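Local coordinates for protein germination-specific N-acetylmuramoyl-L-alanine amidase, Autolysin (Clostridioides difficile, PDB 7RAG) that probably hydrolyses the amide bond between N-acetylmuramic acid and L-alanine in spore peptidoglycan, as a zinc-dependent amidase, at residues D43-I48 with V106-N111. Numbering follows the deposited sequence.
Sequences DINLAI and VSIHLN. With ZN (zinc ion), chain C.
Asn45 lays its flat amide against the backbone of Ile108 and His109: the carbonyl O of Ile108 stands almost straight over one amide face, 3.2 Å from Asn45 CG. From there it cannot receive an in-plane N-H, and ND2 instead donates to the carbonyl of Gly24. The other flat group, the His109 imidazole, meets the His25 ring with planes about 75° apart, while Ser107 OG lies in its plane at the edge and is itself bonded to Asp22.

An asparagine suits this buried helix position because it is compact and polar, able to face a backbone carbonyl while its ND2 reaches out to the Gly24 carbonyl. With CG beside its own backbone N (chi1 -67°), the Asn45 and Leu110 side chains slide past each other in opposite directions, bringing OD1 to 3.4 Å from Leu110 CG. Around this polar centre the contact is apolar. Ile44 and Leu110 cross at about a right angle, Ile44 CG2 lying 3.8 Å from Leu110 CD1. Ile48 CG2 meets Ile108 CG2 more loosely, at 4.2 Å. Branched aliphatics fill the layer between helix 41-58 and strand 104-111, whose segments run at 143° with axes 7.6 Å apart; helices 182-188 and 191-211 add further aliphatic neighbours.

The His109 side chain leaves the strand on the side away from the helix, and its ND1 binds zinc at 2.3 Å; His25 and Glu41 complete the protein ligands. Helix and strand thus each supply a zinc ligand, and the apolar seam joins them around the Asn45 amide. Glu41 OE1 both binds zinc and accepts the Leu110 N-H, which would restrain its carboxylate.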
ATOM      1  N   ASP B  43     -18.628 -27.468  21.522  1.00 67.46           N
ATOM      2  CA  ASP B  43     -18.794 -27.498  20.078  1.00 71.35           C
ATOM      3  C   ASP B  43     -18.457 -26.160  19.444  1.00 66.14           C
ATOM      4  O   ASP B  43     -17.824 -26.120  18.385  1.00 68.16           O
ATOM      5  CB  ASP B  43     -20.222 -27.922  19.739  1.00 78.41           C
ATOM      6  CG  ASP B  43     -20.624 -29.220  20.443  1.00 89.68           C
ATOM      7  OD1 ASP B  43     -19.821 -30.190  20.399  1.00 85.38           O
ATOM      8  OD2 ASP B  43     -21.725 -29.266  21.054  1.00 97.20           O
ATOM      9  N   ILE B  44     -18.843 -25.058  20.084  1.00 65.55           N
ATOM     10  CA  ILE B  44     -18.485 -23.742  19.563  1.00 62.45           C
ATOM     11  C   ILE B  44     -16.972 -23.516  19.632  1.00 59.30           C
ATOM     12  O   ILE B  44     -16.362 -23.002  18.682  1.00 62.23           O
ATOM     13  CB  ILE B  44     -19.278 -22.658  20.314  1.00 66.52           C
ATOM     14  CG1 ILE B  44     -20.767 -22.795  19.967  1.00 68.56           C
ATOM     15  CG2 ILE B  44     -18.747 -21.263  19.992  1.00 63.57           C
ATOM     16  CD1 ILE B  44     -21.625 -21.667  20.464  1.00 74.94           C
ATOM     17  N   ASN B  45     -16.347 -23.882  20.751  1.00 58.42           N
ATOM     18  CA  ASN B  45     -14.900 -23.747  20.874  1.00 59.63           C
ATOM     19  C   ASN B  45     -14.194 -24.527  19.775  1.00 58.44           C
ATOM     20  O   ASN B  45     -13.271 -24.015  19.125  1.00 50.87           O
ATOM     21  CB  ASN B  45     -14.424 -24.247  22.241  1.00 59.64           C
ATOM     22  CG  ASN B  45     -14.894 -23.398  23.382  1.00 58.01           C
ATOM     23  OD1 ASN B  45     -15.424 -22.308  23.198  1.00 55.96           O
ATOM     24  ND2 ASN B  45     -14.693 -23.896  24.588  1.00 58.62           N
ATOM     25  N   LEU B  46     -14.617 -25.783  19.569  1.00 59.98           N
ATOM     26  CA  LEU B  46     -14.011 -26.609  18.535  1.00 53.67           C
ATOM     27  C   LEU B  46     -14.220 -25.994  17.165  1.00 53.99           C
ATOM     28  O   LEU B  46     -13.302 -25.987  16.338  1.00 53.65           O
ATOM     29  CB  LEU B  46     -14.590 -28.021  18.580  1.00 56.36           C
ATOM     30  CG  LEU B  46     -14.105 -29.041  17.537  1.00 61.44           C
ATOM     31  CD1 LEU B  46     -12.616 -29.355  17.748  1.00 59.16           C
ATOM     32  CD2 LEU B  46     -14.949 -30.327  17.574  1.00 55.27           C
ATOM     33  N   ALA B  47     -15.416 -25.459  16.908  1.00 53.08           N
ATOM     34  CA  ALA B  47     -15.693 -24.887  15.593  1.00 54.30           C
ATOM     35  C   ALA B  47     -14.782 -23.691  15.313  1.00 55.45           C
ATOM     36  O   ALA B  47     -14.149 -23.620  14.248  1.00 53.86           O
ATOM     37  CB  ALA B  47     -17.168 -24.489  15.491  1.00 57.01           C
ATOM     38  N   ILE B  48     -14.709 -22.743  16.260  1.00 50.71           N
ATOM     39  CA  ILE B  48     -13.860 -21.569  16.070  1.00 53.13           C
ATOM     40  C   ILE B  48     -12.402 -21.985  15.942  1.00 46.79           C
ATOM     41  O   ILE B  48     -11.681 -21.509  15.060  1.00 48.32           O
ATOM     42  CB  ILE B  48     -14.052 -20.551  17.213  1.00 54.19           C
ATOM     43  CG1 ILE B  48     -15.484 -20.027  17.227  1.00 53.36           C
ATOM     44  CG2 ILE B  48     -13.090 -19.394  17.050  1.00 46.81           C
ATOM     45  CD1 ILE B  48     -15.900 -19.496  18.549  1.00 54.81           C
ATOM     46  N   VAL B 106      -2.775 -20.471  22.133  1.00 48.24           N
ATOM     47  CA  VAL B 106      -4.058 -19.775  22.139  1.00 47.87           C
ATOM     48  C   VAL B 106      -5.143 -20.757  22.547  1.00 49.81           C
ATOM     49  O   VAL B 106      -5.315 -21.813  21.919  1.00 47.36           O
ATOM     50  CB  VAL B 106      -4.407 -19.140  20.774  1.00 47.44           C
ATOM     51  CG1 VAL B 106      -5.767 -18.491  20.841  1.00 47.21           C
ATOM     52  CG2 VAL B 106      -3.357 -18.121  20.369  1.00 47.90           C
ATOM     53  N   SER B 107      -5.890 -20.390  23.583  1.00 52.86           N
ATOM     54  CA  SER B 107      -6.981 -21.183  24.119  1.00 47.98           C
ATOM     55  C   SER B 107      -8.293 -20.476  23.801  1.00 51.78           C
ATOM     56  O   SER B 107      -8.405 -19.262  24.000  1.00 48.75           O
ATOM     57  CB  SER B 107      -6.803 -21.357  25.619  1.00 48.79           C
ATOM     58  OG  SER B 107      -7.813 -22.202  26.126  1.00 55.32           O
ATOM     59  N   ILE B 108      -9.268 -21.228  23.283  1.00 49.37           N
ATOM     60  CA  ILE B 108     -10.571 -20.701  22.876  1.00 50.66           C
ATOM     61  C   ILE B 108     -11.649 -21.262  23.808  1.00 54.80           C
ATOM     62  O   ILE B 108     -11.912 -22.476  23.809  1.00 52.08           O
ATOM     63  CB  ILE B 108     -10.894 -21.068  21.421  1.00 52.46           C
ATOM     64  CG1 ILE B 108      -9.757 -20.664  20.474  1.00 46.94           C
ATOM     65  CG2 ILE B 108     -12.264 -20.489  21.021  1.00 50.29           C
ATOM     66  CD1 ILE B 108      -9.636 -19.194  20.276  1.00 47.85           C
ATOM     67  N   HIS B 109     -12.295 -20.375  24.566  1.00 51.29           N
ATOM     68  CA  HIS B 109     -13.393 -20.712  25.468  1.00 59.70           C
ATOM     69  C   HIS B 109     -14.577 -19.779  25.197  1.00 60.58           C
ATOM     70  O   HIS B 109     -14.567 -18.975  24.264  1.00 59.31           O
ATOM     71  CB  HIS B 109     -12.971 -20.620  26.949  1.00 61.32           C
ATOM     72  CG  HIS B 109     -12.106 -21.752  27.416  1.00 59.46           C
ATOM     73  ND1 HIS B 109     -12.532 -22.682  28.334  1.00 59.77           N
ATOM     74  CD2 HIS B 109     -10.839 -22.104  27.094  1.00 57.47           C
ATOM     75  CE1 HIS B 109     -11.570 -23.557  28.562  1.00 54.73           C
ATOM     76  NE2 HIS B 109     -10.532 -23.232  27.817  1.00 50.35           N
ATOM     77  N   LEU B 110     -15.613 -19.908  26.025  1.00 63.88           N
ATOM     78  CA  LEU B 110     -16.717 -18.962  26.089  1.00 64.48           C
ATOM     79  C   LEU B 110     -17.034 -18.730  27.555  1.00 71.03           C
ATOM     80  O   LEU B 110     -16.615 -19.497  28.425  1.00 76.25           O
ATOM     81  CB  LEU B 110     -17.976 -19.476  25.370  1.00 68.52           C
ATOM     82  CG  LEU B 110     -17.903 -20.135  23.993  1.00 65.24           C
ATOM     83  CD1 LEU B 110     -19.217 -20.814  23.702  1.00 67.82           C
ATOM     84  CD2 LEU B 110     -17.591 -19.109  22.907  1.00 63.33           C
ATOM     85  N   ASN B 111     -17.789 -17.678  27.835  1.00 72.89           N
ATOM     86  CA  ASN B 111     -18.163 -17.353  29.202  1.00 71.60           C
ATOM     87  C   ASN B 111     -19.664 -17.524  29.381  1.00 79.42           C
ATOM     88  O   ASN B 111     -20.417 -17.639  28.410  1.00 79.93           O
ATOM     89  CB  ASN B 111     -17.739 -15.923  29.553  1.00 76.16           C
ATOM     90  CG  ASN B 111     -17.436 -15.744  31.041  1.00 84.34           C
ATOM     91  OD1 ASN B 111     -17.529 -16.696  31.826  1.00 85.37           O
ATOM     92  ND2 ASN B 111     -17.055 -14.525  31.430  1.00 77.94           N
TER
HETATM   93 ZN    ZN C 301     -14.627 -22.723  29.216  1.00 64.26          ZN